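Local atomic coordinates of adenosine deaminase 1 (Arthrobacter aurescens, PDB entry 3RYS), a protein that probably catalyses the zinc-dependent hydrolytic deamination of adenine to hypoxanthine, a step of purine salvage and nitrogen catabolism. Residues V218-H223 / P243-P248; H97-M102 / S317-D322. All coordinates share one frame; numbering follows the deposited sequence.

Contact 1: V218-H223 / P243-P248; sequences VERIDH and PLTVCP. With ADE (adenine), chain D.
Ile221 and Asp222 pair with Leu244 and Thr245 as neighbouring parallel strands of the TIM barrel, joined by a beta-alpha-beta crossover through helix 231-240. Three backbone bonds form the ladder between them: Ile221 N to Pro243 O at 2.9 Å, Thr245 N to Ile221 O at 2.9 Å, and His223 N to Thr245 O at 3.0 Å. Ile221 and Leu244 share one face of the pair, where Ile221 also packs on helix 206-214, while Asp222 and Thr245 share the other.

Arg220 runs from the strand with its CB against CB of Pro243 at 3.4 Å. Its CD lies near both Pro243 CB and Thr245 CG2, each at the limit of contact, and NE is 4.1 Å from Thr245 CG2. At the tip, NH2 is salt-bridged to Glu99 OE1 and NH1 makes a weak hydrogen bond to Ser317 O, with the guanidinium in cation-pi contact with Phe319.

Thr245 and Asp222 lie side by side. With chi1 at 64°, OG1 is turned to donate to the anti lone pair of Asp222 OD1, 2.6 Å away. The same hydroxyl is hydrogen-bonded to ND1 of His19, a zinc ligand, and so forms part of the metal's second shell.

His223 binds the adenine: its NE2 stands 3.0 Å from N6 of the base, which approaches at the ring edge. On the same ring ND1 is hydrogen-bonded to a water, and that water accepts from Cys247 N, tying the imidazole to the turn into helix 248-253. A leucine in place of His223 would probably leave this water without its ring-nitrogen partner and deprive adenine N6 of a polar neighbour. Cys247 SG approaches the imidazole obliquely, 3.7 Å from His223 CE1.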
ATOM      1  N   VAL A 218      -4.212  -4.238  15.145  1.00 16.83           N
ATOM      2  CA  VAL A 218      -3.613  -4.455  13.827  1.00 17.73           C
ATOM      3  C   VAL A 218      -2.280  -5.188  13.932  1.00 16.90           C
ATOM      4  O   VAL A 218      -1.641  -5.188  14.982  1.00 17.83           O
ATOM      5  CB  VAL A 218      -3.406  -3.142  13.048  1.00 15.02           C
ATOM      6  CG1 VAL A 218      -4.730  -2.437  12.837  1.00 14.67           C
ATOM      7  CG2 VAL A 218      -2.413  -2.238  13.774  1.00 17.15           C
ATOM      8  N   GLU A 219      -1.863  -5.803  12.831  1.00 17.49           N
ATOM      9  CA  GLU A 219      -0.644  -6.602  12.813  1.00 18.98           C
ATOM     10  C   GLU A 219       0.526  -5.859  12.190  1.00 16.18           C
ATOM     11  O   GLU A 219       1.679  -6.264  12.341  1.00 16.07           O
ATOM     12  CB  GLU A 219      -0.894  -7.906  12.076  1.00 16.65           C
ATOM     13  CG  GLU A 219      -2.257  -8.465  12.372  1.00 19.96           C
ATOM     14  CD  GLU A 219      -2.330  -9.936  12.100  1.00 25.20           C
ATOM     15  OE1 GLU A 219      -3.191 -10.340  11.291  1.00 24.97           O
ATOM     16  OE2 GLU A 219      -1.516 -10.682  12.686  1.00 23.43           O
ATOM     17  N   ARG A 220       0.227  -4.781  11.477  1.00 14.91           N
ATOM     18  CA  ARG A 220       1.270  -3.847  11.064  1.00 20.49           C
ATOM     19  C   ARG A 220       0.719  -2.452  10.790  1.00 16.73           C
ATOM     20  O   ARG A 220      -0.435  -2.295  10.401  1.00 16.57           O
ATOM     21  CB  ARG A 220       2.107  -4.382   9.887  1.00 19.56           C
ATOM     22  CG  ARG A 220       1.333  -5.012   8.745  1.00 17.49           C
ATOM     23  CD  ARG A 220       2.278  -5.431   7.611  1.00 14.30           C
ATOM     24  NE  ARG A 220       1.584  -5.462   6.328  1.00 14.53           N
ATOM     25  CZ  ARG A 220       1.327  -6.566   5.636  1.00 15.25           C
ATOM     26  NH1 ARG A 220       1.730  -7.745   6.076  1.00 15.85           N
ATOM     27  NH2 ARG A 220       0.681  -6.484   4.484  1.00 19.96           N
ATOM     28  N   ILE A 221       1.549  -1.443  11.031  1.00 15.23           N
ATOM     29  CA  ILE A 221       1.141  -0.056  10.877  1.00 14.48           C
ATOM     30  C   ILE A 221       1.527   0.461   9.498  1.00 16.23           C
ATOM     31  O   ILE A 221       2.648   0.245   9.027  1.00 14.61           O
ATOM     32  CB  ILE A 221       1.784   0.845  11.952  1.00 15.14           C
ATOM     33  CG1 ILE A 221       1.232   0.506  13.341  1.00 13.22           C
ATOM     34  CG2 ILE A 221       1.548   2.311  11.632  1.00 15.06           C
ATOM     35  CD1 ILE A 221      -0.194   0.946  13.554  1.00 12.90           C
ATOM     36  N   ASP A 222       0.592   1.144   8.851  1.00 13.45           N
ATOM     37  CA  ASP A 222       0.844   1.683   7.526  1.00 12.91           C
ATOM     38  C   ASP A 222       1.239   3.157   7.605  1.00 13.07           C
ATOM     39  O   ASP A 222       0.517   3.978   8.173  1.00 10.34           O
ATOM     40  CB  ASP A 222      -0.369   1.444   6.626  1.00 13.00           C
ATOM     41  CG  ASP A 222      -0.648  -0.041   6.422  1.00 14.74           C
ATOM     42  OD1 ASP A 222       0.298  -0.787   6.082  1.00 13.19           O
ATOM     43  OD2 ASP A 222      -1.807  -0.466   6.605  1.00 15.69           O
ATOM     44  N   HIS A 223       2.404   3.466   7.038  1.00 13.70           N
ATOM     45  CA  HIS A 223       3.070   4.758   7.213  1.00 14.13           C
ATOM     46  C   HIS A 223       3.781   4.824   8.573  1.00 15.32           C
ATOM     47  O   HIS A 223       4.934   4.410   8.696  1.00 15.25           O
ATOM     48  CB  HIS A 223       2.101   5.933   7.024  1.00 12.24           C
ATOM     49  CG  HIS A 223       1.653   6.125   5.608  1.00 14.10           C
ATOM     50  ND1 HIS A 223       2.525   6.438   4.587  1.00 13.91           N
ATOM     51  CD2 HIS A 223       0.423   6.058   5.042  1.00 16.32           C
ATOM     52  CE1 HIS A 223       1.855   6.542   3.452  1.00 14.05           C
ATOM     53  NE2 HIS A 223       0.578   6.323   3.701  1.00 13.52           N
ATOM     54  N   PRO A 243       5.759  -4.184  12.365  1.00 13.41           N
ATOM     55  CA  PRO A 243       6.131  -3.762  11.011  1.00 14.08           C
ATOM     56  C   PRO A 243       5.555  -2.391  10.689  1.00 14.41           C
ATOM     57  O   PRO A 243       4.372  -2.154  10.945  1.00 13.79           O
ATOM     58  CB  PRO A 243       5.482  -4.825  10.116  1.00 15.34           C
ATOM     59  CG  PRO A 243       5.283  -6.011  11.005  1.00 14.22           C
ATOM     60  CD  PRO A 243       5.007  -5.449  12.369  1.00 13.63           C
ATOM     61  N   LEU A 244       6.394  -1.506  10.154  1.00 13.15           N
ATOM     62  CA  LEU A 244       5.964  -0.189   9.695  1.00 14.11           C
ATOM     63  C   LEU A 244       6.139  -0.066   8.179  1.00 16.30           C
ATOM     64  O   LEU A 244       7.264  -0.073   7.668  1.00 15.68           O
ATOM     65  CB  LEU A 244       6.740   0.922  10.414  1.00 14.31           C
ATOM     66  CG  LEU A 244       6.034   1.637  11.576  1.00 18.75           C
ATOM     67  CD1 LEU A 244       5.500   0.658  12.613  1.00 13.61           C
ATOM     68  CD2 LEU A 244       6.951   2.663  12.229  1.00 15.80           C
ATOM     69  N   THR A 245       5.031   0.044   7.457  1.00 11.92           N
ATOM     70  CA  THR A 245       5.104   0.125   6.005  1.00 11.31           C
ATOM     71  C   THR A 245       5.313   1.565   5.510  1.00 14.00           C
ATOM     72  O   THR A 245       4.370   2.252   5.107  1.00 12.63           O
ATOM     73  CB  THR A 245       3.893  -0.564   5.332  1.00 12.02           C
ATOM     74  OG1 THR A 245       2.680   0.114   5.677  1.00 12.07           O
ATOM     75  CG2 THR A 245       3.794  -2.014   5.791  1.00 12.84           C
ATOM     76  N   VAL A 246       6.568   2.010   5.543  1.00 14.55           N
ATOM     77  CA  VAL A 246       6.926   3.362   5.122  1.00 13.30           C
ATOM     78  C   VAL A 246       6.825   3.562   3.611  1.00 11.96           C
ATOM     79  O   VAL A 246       7.164   2.674   2.830  1.00 11.08           O
ATOM     80  CB  VAL A 246       8.352   3.734   5.572  1.00 13.75           C
ATOM     81  CG1 VAL A 246       8.652   5.193   5.232  1.00 10.63           C
ATOM     82  CG2 VAL A 246       8.528   3.474   7.064  1.00 13.38           C
ATOM     83  N   CYS A 247       6.361   4.742   3.210  1.00 13.18           N
ATOM     84  CA  CYS A 247       6.234   5.089   1.797  1.00 13.63           C
ATOM     85  C   CYS A 247       6.901   6.434   1.536  1.00 13.77           C
ATOM     86  O   CYS A 247       6.254   7.479   1.618  1.00 13.39           O
ATOM     87  CB  CYS A 247       4.760   5.141   1.387  1.00 14.47           C
ATOM     88  SG  CYS A 247       3.779   3.725   1.952  1.00 10.47           S
ATOM     89  N   PRO A 248       8.207   6.407   1.221  1.00 14.92           N
ATOM     90  CA  PRO A 248       9.055   7.604   1.096  1.00 14.70           C
ATOM     91  C   PRO A 248       8.524   8.660   0.124  1.00 15.15           C
ATOM     92  O   PRO A 248       8.290   9.797   0.535  1.00 16.54           O
ATOM     93  CB  PRO A 248      10.387   7.035   0.604  1.00 16.57           C
ATOM     94  CG  PRO A 248      10.392   5.614   1.124  1.00 14.22           C
ATOM     95  CD  PRO A 248       8.972   5.163   1.022  1.00 11.82           C
TER
HETATM   96  N9  ADE D 345      -5.823   6.040   0.249  1.00 18.84           N
HETATM   97  C8  ADE D 345      -4.939   5.635  -0.716  1.00 21.89           C
HETATM   98  N7  ADE D 345      -3.674   5.831  -0.407  1.00 20.30           N
HETATM   99  C5  ADE D 345      -3.738   6.411   0.852  1.00 22.54           C
HETATM  100  C6  ADE D 345      -2.737   6.865   1.738  1.00 23.31           C
HETATM  101  N6  ADE D 345      -1.430   6.798   1.460  1.00 21.81           N
HETATM  102  N1  ADE D 345      -3.135   7.392   2.918  1.00 22.49           N
HETATM  103  C2  ADE D 345      -4.448   7.458   3.187  1.00 22.84           C
HETATM  104  N3  ADE D 345      -5.481   7.064   2.438  1.00 21.82           N
HETATM  105  C4  ADE D 345      -5.053   6.547   1.272  1.00 20.84           C
HETATM  106  O   HOH W   1       5.143   6.432   5.344  1.00 14.24           O

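Contact 2: H97-M102 / S317-D322; sequences HAEIMM and SSFASD
Glu99 reaches from strand 95-102 to the backbone of Phe319, and His97, two residues earlier on the same face of the strand, takes the methyl group of Ala320. Phe319 N is hydrogen-bonded to Glu99 OE2, modelled at 2.5 Å, although the place of that oxygen is less sure than the rest. The other oxygen, OE1, lies 3.3 Å from Phe319 CD2, and the carboxylate and phenyl planes are only 25° apart although the two side chains cross at about a right angle.

Ala320 CB sits over one face of the His97 imidazole as a CH-pi contact, 3.8 Å from the ring centroid and offset toward the rim, where His97 NE2 is its nearest atom at 3.5 Å. Ser318 CB comes in obliquely, 3.9 Å from His97 ND1. The imidazole gets there because its CG is anti to the backbone N (chi1 -179°).

Further out, the strand is held by backbone bonds and the loop by serine hydroxyls bonded to backbone atoms. Bonds to Glu17 on one flank and to strand 135-143 on the other keep strand 95-102 in the sheet. On the loop side, Ser318 OG turns back to Ile315 O at the end of helix 304-317, and Ser321 OG caps helix 322-339 through Arg324 N. The connection between those helices thus lies across the early part of a barrel strand; the Glu99 side chain stays about 12 Å from the zinc and about 8 Å from the side chain of its ligand His19.

With OE1 paired to Arg220 and a backbone N-H facing it as well, the buried carboxylate of Glu99 is likely to stay ionised, its charge balanced by the guanidinium.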
ATOM      1  N   HIS A  97       6.601 -10.542  -3.872  1.00 14.83           N
ATOM      2  CA  HIS A  97       5.358 -10.789  -3.163  1.00 14.64           C
ATOM      3  C   HIS A  97       4.659  -9.453  -2.951  1.00 15.36           C
ATOM      4  O   HIS A  97       5.286  -8.466  -2.547  1.00 13.57           O
ATOM      5  CB  HIS A  97       5.649 -11.458  -1.821  1.00 13.67           C
ATOM      6  CG  HIS A  97       4.425 -11.772  -1.019  1.00 16.06           C
ATOM      7  ND1 HIS A  97       3.943 -10.935  -0.034  1.00 15.24           N
ATOM      8  CD2 HIS A  97       3.594 -12.840  -1.044  1.00 15.48           C
ATOM      9  CE1 HIS A  97       2.864 -11.471   0.507  1.00 13.74           C
ATOM     10  NE2 HIS A  97       2.631 -12.627  -0.088  1.00 13.71           N
ATOM     11  N   ALA A  98       3.362  -9.420  -3.228  1.00 14.02           N
ATOM     12  CA  ALA A  98       2.604  -8.182  -3.148  1.00 12.72           C
ATOM     13  C   ALA A  98       1.325  -8.378  -2.352  1.00 13.89           C
ATOM     14  O   ALA A  98       0.503  -9.230  -2.687  1.00 14.26           O
ATOM     15  CB  ALA A  98       2.291  -7.671  -4.544  1.00 13.33           C
ATOM     16  N   GLU A  99       1.168  -7.599  -1.286  1.00 11.79           N
ATOM     17  CA  GLU A  99      -0.071  -7.625  -0.520  1.00 12.96           C
ATOM     18  C   GLU A  99      -0.862  -6.356  -0.808  1.00 13.73           C
ATOM     19  O   GLU A  99      -0.501  -5.262  -0.373  1.00 13.73           O
ATOM     20  CB  GLU A  99       0.203  -7.841   0.970  1.00 14.77           C
ATOM     21  CG  GLU A  99       0.691  -9.259   1.257  1.00 16.41           C
ATOM     22  CD  GLU A  99       1.033  -9.513   2.713  1.00 15.32           C
ATOM     23  OE1 GLU A  99       0.465  -8.834   3.594  1.00 14.46           O
ATOM     24  OE2 GLU A  99       1.865 -10.408   2.968  1.00 13.52           O
ATOM     25  N   ILE A 100      -1.942  -6.522  -1.561  1.00 14.24           N
ATOM     26  CA  ILE A 100      -2.574  -5.419  -2.270  1.00 11.62           C
ATOM     27  C   ILE A 100      -3.869  -4.938  -1.633  1.00 13.03           C
ATOM     28  O   ILE A 100      -4.775  -5.724  -1.355  1.00 14.79           O
ATOM     29  CB  ILE A 100      -2.847  -5.829  -3.725  1.00 12.91           C
ATOM     30  CG1 ILE A 100      -1.533  -6.218  -4.406  1.00 14.06           C
ATOM     31  CG2 ILE A 100      -3.543  -4.711  -4.482  1.00 12.20           C
ATOM     32  CD1 ILE A 100      -1.704  -7.123  -5.607  1.00 15.00           C
ATOM     33  N   MET A 101      -3.953  -3.634  -1.410  1.00 13.64           N
ATOM     34  CA  MET A 101      -5.169  -3.033  -0.878  1.00 12.09           C
ATOM     35  C   MET A 101      -6.145  -2.614  -1.971  1.00 12.49           C
ATOM     36  O   MET A 101      -5.773  -2.362  -3.121  1.00  9.66           O
ATOM     37  CB  MET A 101      -4.848  -1.841   0.026  1.00 12.42           C
ATOM     38  CG  MET A 101      -4.804  -2.186   1.502  1.00 13.35           C
ATOM     39  SD  MET A 101      -4.342  -0.773   2.522  1.00 18.32           S
ATOM     40  CE  MET A 101      -2.569  -0.757   2.290  1.00 15.47           C
ATOM     41  N   MET A 102      -7.406  -2.535  -1.582  1.00 13.86           N
ATOM     42  CA  MET A 102      -8.474  -2.193  -2.490  1.00 11.70           C
ATOM     43  C   MET A 102      -9.551  -1.528  -1.649  1.00 13.24           C
ATOM     44  O   MET A 102      -9.793  -1.941  -0.515  1.00 13.78           O
ATOM     45  CB  MET A 102      -8.991  -3.468  -3.143  1.00 12.48           C
ATOM     46  CG  MET A 102     -10.379  -3.385  -3.726  1.00 14.58           C
ATOM     47  SD  MET A 102     -10.916  -5.044  -4.183  1.00 32.15           S
ATOM     48  CE  MET A 102     -12.531  -4.677  -4.858  1.00 24.47           C
ATOM     49  N   SER A 317       7.833  -9.405   7.418  1.00 13.32           N
ATOM     50  CA  SER A 317       6.615  -8.737   7.860  1.00 13.57           C
ATOM     51  C   SER A 317       5.387  -9.175   7.064  1.00 14.49           C
ATOM     52  O   SER A 317       4.257  -9.034   7.526  1.00 14.85           O
ATOM     53  CB  SER A 317       6.785  -7.217   7.790  1.00 14.90           C
ATOM     54  OG  SER A 317       7.891  -6.789   8.567  1.00 11.47           O
ATOM     55  N   SER A 318       5.607  -9.708   5.867  1.00 16.35           N
ATOM     56  CA  SER A 318       4.494 -10.149   5.029  1.00 17.12           C
ATOM     57  C   SER A 318       3.675 -11.250   5.707  1.00 15.76           C
ATOM     58  O   SER A 318       4.115 -11.858   6.686  1.00 14.82           O
ATOM     59  CB  SER A 318       4.993 -10.619   3.657  1.00 14.48           C
ATOM     60  OG  SER A 318       5.753 -11.809   3.765  1.00 14.83           O
ATOM     61  N   PHE A 319       2.477 -11.485   5.181  1.00 13.27           N
ATOM     62  CA  PHE A 319       1.617 -12.557   5.664  1.00 15.38           C
ATOM     63  C   PHE A 319       1.733 -13.765   4.741  1.00 17.57           C
ATOM     64  O   PHE A 319       0.812 -14.571   4.629  1.00 15.70           O
ATOM     65  CB  PHE A 319       0.160 -12.095   5.751  1.00 14.88           C
ATOM     66  CG  PHE A 319      -0.057 -10.943   6.690  1.00 17.74           C
ATOM     67  CD1 PHE A 319       0.622 -10.874   7.896  1.00 21.15           C
ATOM     68  CD2 PHE A 319      -0.955  -9.934   6.379  1.00 19.55           C
ATOM     69  CE1 PHE A 319       0.421  -9.811   8.765  1.00 17.41           C
ATOM     70  CE2 PHE A 319      -1.162  -8.873   7.250  1.00 16.26           C
ATOM     71  CZ  PHE A 319      -0.472  -8.815   8.439  1.00 15.27           C
ATOM     72  N   ALA A 320       2.874 -13.876   4.072  1.00 19.84           N
ATOM     73  CA  ALA A 320       3.151 -15.019   3.216  1.00 17.00           C
ATOM     74  C   ALA A 320       3.559 -16.222   4.063  1.00 20.86           C
ATOM     75  O   ALA A 320       3.866 -16.082   5.252  1.00 21.54           O
ATOM     76  CB  ALA A 320       4.237 -14.675   2.213  1.00 15.90           C
ATOM     77  N   SER A 321       3.554 -17.402   3.450  1.00 20.14           N
ATOM     78  CA  SER A 321       3.948 -18.626   4.137  1.00 18.74           C
ATOM     79  C   SER A 321       5.418 -18.572   4.544  1.00 21.54           C
ATOM     80  O   SER A 321       6.238 -17.948   3.869  1.00 24.10           O
ATOM     81  CB  SER A 321       3.725 -19.833   3.231  1.00 19.60           C
ATOM     82  OG  SER A 321       4.670 -19.852   2.173  1.00 19.12           O
ATOM     83  N   ASP A 322       5.757 -19.231   5.643  1.00 20.18           N
ATOM     84  CA  ASP A 322       7.144 -19.267   6.079  1.00 23.44           C
ATOM     85  C   ASP A 322       8.026 -19.842   4.972  1.00 23.58           C
ATOM     86  O   ASP A 322       9.206 -19.500   4.857  1.00 21.81           O
ATOM     87  CB  ASP A 322       7.280 -20.072   7.373  1.00 21.73           C
ATOM     88  CG  ASP A 322       6.571 -19.413   8.543  1.00 27.90           C
ATOM     89  OD1 ASP A 322       6.638 -18.169   8.655  1.00 27.09           O
ATOM     90  OD2 ASP A 322       5.944 -20.134   9.347  1.00 29.79           O
TER

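In the fold
Contact 1 and contact 2 have centres 12 Å apart within one TIM-barrel domain. Strand 95-102 of contact 2 and strand 220-221 of contact 1 belong to the same parallel sheet, second and sixth in its order, so side chains from well-separated strands meet inside the barrel. Along the chain contact 1 is nested in the loop closed by contact 2: residues 97-102 come first, then 218-223 and 243-248, and last 317-322. The two join through the Arg220 guanidinium, while Pro243 CB packs on Ser317 OG. Contact 1 reaches the adenine pocket; contact 2 ties the loop between the last two helices to the barrel wall.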